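Local coordinates for protein EvpC (Edwardsiella tarda, PDB 3EAA) that is an Hcp-family protein secreted by the type VI secretion system, and probably assembles into hexameric rings that stack into its tube, at residues A[10-15]-A[64-69]; A[108-113]-A[122-127]. One frame throughout, in Å; residues are numbered along the deposited sequence.

Leaving strand 4-9, the chain passes through residues 10-15, and contact 1 closes when it returns at 64-69, having built strands 25-27, 32-36 and 52-62. Helix 67-76 and strands 80-88 and 96-102 follow before contact 2, a short-range closure: the chain turns back after strand 105-113 and strand 123-129 pairs with it. The two contacts come in series, neither enclosing nor crossing the other. Contact 1 ties a loop next to the larger sheet to the start of the helix, while contact 2 forms one edge of the four-stranded sheet within the chain. They meet where S67 OG lies 2.8 Å from E124 OE2, a probable hydrogen bond, and K61 pairs with both D64 and E124.

Contact 1: A[10-15]-A[64-69]; sequences DKVDGE and DCASVK
The carboxylates of E15 and D64 lie with their planes 67° apart, the two side chains running antiparallel past one another. Neither carboxylate stacks on the other: E15 OE2 comes alongside the D64 methylene, 3.2 Å from CB, and takes a weak, strongly bent bond from C65 N (2.9 Å, 120° at the hydrogen). D64 OD1 turns back on its own chain, where it accepts from A66 N at 3.0 Å on the anti side of the carboxylate and out of its plane, and more weakly from S67 N. With CG placed between the backbone N and carbonyl carbon (chi1 37°), D64 can reach over these amides and cap the turn leading into helix 67-76. Further along, V12 and A66 supply the apolar part of the contact, V12 CG1 lying 4.3 Å from A66 CB and 4.2 Å from K69 CB. C65 lies against residues 13-15, though its closest approach there is doubtful, and G14 CA is 4.3 Å from A66 CB. K69 forms a salt bridge with E153 of the second subunit; at the other end of the contact, E15 packs on Y137 of that subunit. E15 OE2 and D64 OD1 remain 5.1 Å apart; the salt bridge from K61 to D64 probably offsets part of the repulsion between the two carboxylates, of which D64 alone caps the turn into the helix.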
loop_
_atom_site.group_PDB
_atom_site.type_symbol
_atom_site.label_atom_id
_atom_site.label_comp_id
_atom_site.label_asym_id
_atom_site.label_seq_id
_atom_site.Cartn_x
_atom_site.Cartn_y
_atom_site.Cartn_z
ATOM N N ASP A 10 -1.729 30.338 23.411
ATOM C CA ASP A 10 -2.137 31.509 24.175
ATOM C C ASP A 10 -3.610 31.465 24.545
ATOM O O ASP A 10 -4.480 31.465 23.675
ATOM C CB ASP A 10 -1.814 32.781 23.398
ATOM C CG ASP A 10 -0.328 32.982 23.231
ATOM O OD1 ASP A 10 0.400 32.784 24.231
ATOM O OD2 ASP A 10 0.113 33.328 22.112
ATOM N N LYS A 11 -3.870 31.425 25.848
ATOM C CA LYS A 11 -5.229 31.340 26.391
ATOM C C LYS A 11 -5.963 30.088 25.901
ATOM O O LYS A 11 -7.073 30.176 25.382
ATOM C CB LYS A 11 -6.044 32.611 26.091
ATOM C CG LYS A 11 -5.831 33.766 27.096
ATOM C CD LYS A 11 -6.744 34.980 26.829
ATOM C CE LYS A 11 -6.274 35.793 25.625
ATOM N NZ LYS A 11 -7.253 36.832 25.187
ATOM N N VAL A 12 -5.330 28.929 26.067
ATOM C CA VAL A 12 -5.890 27.648 25.629
ATOM C C VAL A 12 -5.402 26.510 26.523
ATOM O O VAL A 12 -4.529 25.733 26.146
ATOM C CB VAL A 12 -5.538 27.317 24.155
ATOM C CG1 VAL A 12 -6.136 25.974 23.752
ATOM C CG2 VAL A 12 -6.031 28.408 23.220
ATOM N N ASP A 13 -5.977 26.410 27.713
ATOM C CA ASP A 13 -5.521 25.433 28.697
ATOM C C ASP A 13 -5.671 23.993 28.235
ATOM O O ASP A 13 -6.775 23.527 27.975
ATOM C CB ASP A 13 -6.261 25.607 30.026
ATOM C CG ASP A 13 -6.148 27.006 30.580
ATOM O OD1 ASP A 13 -5.033 27.561 30.551
ATOM O OD2 ASP A 13 -7.171 27.552 31.042
ATOM N N GLY A 14 -4.551 23.288 28.166
ATOM C CA GLY A 14 -4.573 21.854 27.968
ATOM C C GLY A 14 -4.735 21.183 29.315
ATOM O O GLY A 14 -5.336 21.758 30.221
ATOM N N GLU A 15 -4.174 19.990 29.467
ATOM C CA GLU A 15 -4.452 19.164 30.634
ATOM C C GLU A 15 -3.202 18.668 31.372
ATOM O O GLU A 15 -3.312 17.943 32.357
ATOM C CB GLU A 15 -5.286 17.963 30.184
ATOM C CG GLU A 15 -6.318 17.469 31.168
ATOM C CD GLU A 15 -7.517 16.890 30.460
ATOM O OE1 GLU A 15 -7.824 15.701 30.683
ATOM O OE2 GLU A 15 -8.147 17.627 29.669
ATOM N N ASP A 64 -8.678 16.185 25.053
ATOM C CA ASP A 64 -8.580 16.754 26.374
ATOM C C ASP A 64 -9.503 17.951 26.467
ATOM O O ASP A 64 -10.535 18.014 25.802
ATOM C CB ASP A 64 -7.137 17.136 26.681
ATOM C CG ASP A 64 -6.428 17.667 25.480
ATOM O OD1 ASP A 64 -7.010 18.541 24.808
ATOM O OD2 ASP A 64 -5.297 17.217 25.207
ATOM N N CYS A 65 -9.116 18.894 27.305
ATOM C CA CYS A 65 -9.908 20.074 27.560
ATOM C C CYS A 65 -9.660 21.102 26.473
ATOM O O CYS A 65 -10.334 22.127 26.414
ATOM C CB CYS A 65 -9.491 20.660 28.898
ATOM S SG CYS A 65 -7.710 20.790 29.041
ATOM N N ALA A 66 -8.672 20.840 25.628
ATOM C CA ALA A 66 -8.322 21.804 24.600
ATOM C C ALA A 66 -9.084 21.498 23.330
ATOM O O ALA A 66 -9.288 22.377 22.494
ATOM C CB ALA A 66 -6.842 21.785 24.342
ATOM N N SER A 67 -9.506 20.244 23.207
ATOM C CA SER A 67 -10.239 19.787 22.040
ATOM C C SER A 67 -11.209 20.839 21.535
ATOM O O SER A 67 -11.053 21.354 20.429
ATOM C CB SER A 67 -11.004 18.512 22.364
ATOM O OG SER A 67 -10.153 17.583 22.998
ATOM N N VAL A 68 -12.204 21.166 22.353
ATOM C CA VAL A 68 -13.277 22.042 21.907
ATOM C C VAL A 68 -12.741 23.342 21.325
ATOM O O VAL A 68 -13.228 23.817 20.301
ATOM C CB VAL A 68 -14.287 22.330 23.018
ATOM C CG1 VAL A 68 -15.264 23.402 22.572
ATOM C CG2 VAL A 68 -15.036 21.063 23.378
ATOM N N LYS A 69 -11.720 23.900 21.959
ATOM C CA LYS A 69 -11.138 25.153 21.496
ATOM C C LYS A 69 -10.401 24.914 20.186
ATOM O O LYS A 69 -10.392 25.755 19.290
ATOM C CB LYS A 69 -10.182 25.702 22.546
ATOM C CG LYS A 69 -10.693 25.544 23.985
ATOM C CD LYS A 69 -11.259 26.850 24.560
ATOM C CE LYS A 69 -12.783 26.930 24.540
ATOM N NZ LYS A 69 -13.313 27.592 23.324
#

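Contact 2: A[108-113]-A[122-127]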
loop_
_atom_site.group_PDB
_atom_site.type_symbol
_atom_site.label_atom_id
_atom_site.label_comp_id
_atom_site.label_asym_id
_atom_site.label_seq_id
_atom_site.Cartn_x
_atom_site.Cartn_y
_atom_site.Cartn_z
ATOM N N SER A 108 -5.202 24.841 10.940
ATOM C CA SER A 108 -5.618 24.706 9.548
ATOM C C SER A 108 -6.530 23.501 9.370
ATOM O O SER A 108 -7.310 23.423 8.426
ATOM C CB SER A 108 -4.400 24.589 8.627
ATOM O OG SER A 108 -3.465 23.641 9.121
ATOM N N SER A 109 -6.423 22.552 10.283
ATOM C CA SER A 109 -7.300 21.404 10.264
ATOM C C SER A 109 -7.331 20.753 11.628
ATOM O O SER A 109 -6.359 20.774 12.386
ATOM C CB SER A 109 -6.859 20.384 9.221
ATOM O OG SER A 109 -5.951 19.449 9.780
ATOM N N TYR A 110 -8.484 20.197 11.936
ATOM C CA TYR A 110 -8.656 19.433 13.132
ATOM C C TYR A 110 -9.338 18.166 12.679
ATOM O O TYR A 110 -10.317 18.214 11.933
ATOM C CB TYR A 110 -9.553 20.182 14.104
ATOM C CG TYR A 110 -10.084 19.296 15.199
ATOM C CD1 TYR A 110 -9.461 19.249 16.436
ATOM C CD2 TYR A 110 -11.187 18.485 14.992
ATOM C CE1 TYR A 110 -9.931 18.437 17.433
ATOM C CE2 TYR A 110 -11.652 17.670 15.978
ATOM C CZ TYR A 110 -11.025 17.650 17.199
ATOM O OH TYR A 110 -11.485 16.830 18.200
ATOM N N GLN A 111 -8.809 17.027 13.101
ATOM C CA GLN A 111 -9.444 15.755 12.784
ATOM C C GLN A 111 -9.696 14.992 14.059
ATOM O O GLN A 111 -8.958 15.146 15.038
ATOM C CB GLN A 111 -8.582 14.915 11.835
ATOM C CG GLN A 111 -8.506 15.428 10.411
ATOM C CD GLN A 111 -9.678 14.983 9.565
ATOM O OE1 GLN A 111 -10.194 13.876 9.730
ATOM N NE2 GLN A 111 -10.107 15.846 8.648
ATOM N N CYS A 112 -10.741 14.174 14.037
ATOM C CA CYS A 112 -11.113 13.396 15.201
ATOM C C CYS A 112 -11.438 11.973 14.805
ATOM O O CYS A 112 -11.849 11.731 13.678
ATOM C CB CYS A 112 -12.302 14.025 15.917
ATOM S SG CYS A 112 -12.419 13.425 17.610
ATOM N N SER A 113 -11.254 11.037 15.730
ATOM C CA SER A 113 -11.492 9.631 15.439
ATOM C C SER A 113 -11.415 8.799 16.710
ATOM O O SER A 113 -10.661 9.127 17.618
ATOM C CB SER A 113 -10.467 9.115 14.419
ATOM O OG SER A 113 -9.308 8.608 15.061
ATOM N N PRO A 122 -10.023 8.727 22.660
ATOM C CA PRO A 122 -10.041 8.992 21.222
ATOM C C PRO A 122 -8.781 9.735 20.857
ATOM O O PRO A 122 -8.068 10.200 21.737
ATOM C CB PRO A 122 -11.227 9.936 21.054
ATOM C CG PRO A 122 -12.071 9.715 22.250
ATOM C CD PRO A 122 -11.138 9.383 23.359
ATOM N N GLN A 123 -8.513 9.870 19.573
ATOM C CA GLN A 123 -7.282 10.503 19.158
ATOM C C GLN A 123 -7.552 11.571 18.116
ATOM O O GLN A 123 -8.305 11.362 17.168
ATOM C CB GLN A 123 -6.326 9.446 18.621
ATOM C CG GLN A 123 -5.082 9.986 17.976
ATOM C CD GLN A 123 -4.232 8.877 17.397
ATOM O OE1 GLN A 123 -3.452 9.095 16.472
ATOM N NE2 GLN A 123 -4.384 7.672 17.942
ATOM N N GLU A 124 -6.945 12.731 18.305
ATOM C CA GLU A 124 -7.076 13.793 17.326
ATOM C C GLU A 124 -5.734 14.154 16.696
ATOM O O GLU A 124 -4.670 13.995 17.312
ATOM C CB GLU A 124 -7.762 15.031 17.921
ATOM C CG GLU A 124 -7.291 15.441 19.316
ATOM C CD GLU A 124 -7.943 16.739 19.797
ATOM O OE1 GLU A 124 -7.842 17.754 19.080
ATOM O OE2 GLU A 124 -8.564 16.754 20.885
ATOM N N THR A 125 -5.808 14.630 15.457
ATOM C CA THR A 125 -4.635 15.082 14.723
ATOM C C THR A 125 -4.828 16.512 14.257
ATOM O O THR A 125 -5.761 16.807 13.520
ATOM C CB THR A 125 -4.381 14.209 13.504
ATOM O OG1 THR A 125 -4.360 12.835 13.909
ATOM C CG2 THR A 125 -3.054 14.587 12.840
ATOM N N ILE A 126 -3.938 17.396 14.688
ATOM C CA ILE A 126 -4.082 18.816 14.400
ATOM C C ILE A 126 -2.958 19.398 13.540
ATOM O O ILE A 126 -1.769 19.179 13.795
ATOM C CB ILE A 126 -4.166 19.658 15.685
ATOM C CG1 ILE A 126 -5.225 19.108 16.630
ATOM C CG2 ILE A 126 -4.475 21.099 15.341
ATOM C CD1 ILE A 126 -4.693 18.095 17.583
ATOM N N ASP A 127 -3.348 20.164 12.528
ATOM C CA ASP A 127 -2.384 20.847 11.688
ATOM C C ASP A 127 -2.350 22.332 12.018
ATOM O O ASP A 127 -3.366 23.026 11.961
ATOM C CB ASP A 127 -2.681 20.609 10.205
ATOM C CG ASP A 127 -2.218 19.234 9.732
ATOM O OD1 ASP A 127 -1.898 18.384 10.589
ATOM O OD2 ASP A 127 -2.153 19.005 8.502
#
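The Y110 ring lies obliquely beside I126, Y110 CD1 reaching to within 4.2 Å of I126 CG1, while E124 OE1 stands at the ring edge near its plane, though its closeness is doubtful; the carboxylate is turned 80° from the ring. Y110 shares its sheet face with E124 and I126, and CG anti to the backbone N (chi1 164°) swings the ring across toward strand 123-129. E124 OE2 forms a salt bridge with K61 NZ and a hydrogen bond with S67 OG. Beneath them the two strands run antiparallel. The hydrogen-bonded pair Q111 and T125 is joined in both directions, Q111 N to T125 O at 3.1 Å and T125 N to Q111 O at 3.2 Å. Towards the hairpin turn, Q123 N bonds nearly straight to S113 O (3.0 Å). At the other end S108 and S109 both face D127 in a classic beta bulge: D127 N donates to S109 O, and D127 O receives S108 N at 2.8 Å plus a weak second bond from S108 OG. On that side S109 OG rests 3.5 Å from D127 CB, while the D127 carboxylate forms a salt bridge with R58. Strand 123-129 lies between 105-113 and 52-62, where E124 pairs through its backbone with K61. Helix 67-76 covers Y110 and E124 through L70, and a strand of the second subunit pairs with Y110, Q111 and C112, carrying the sheet across the interface.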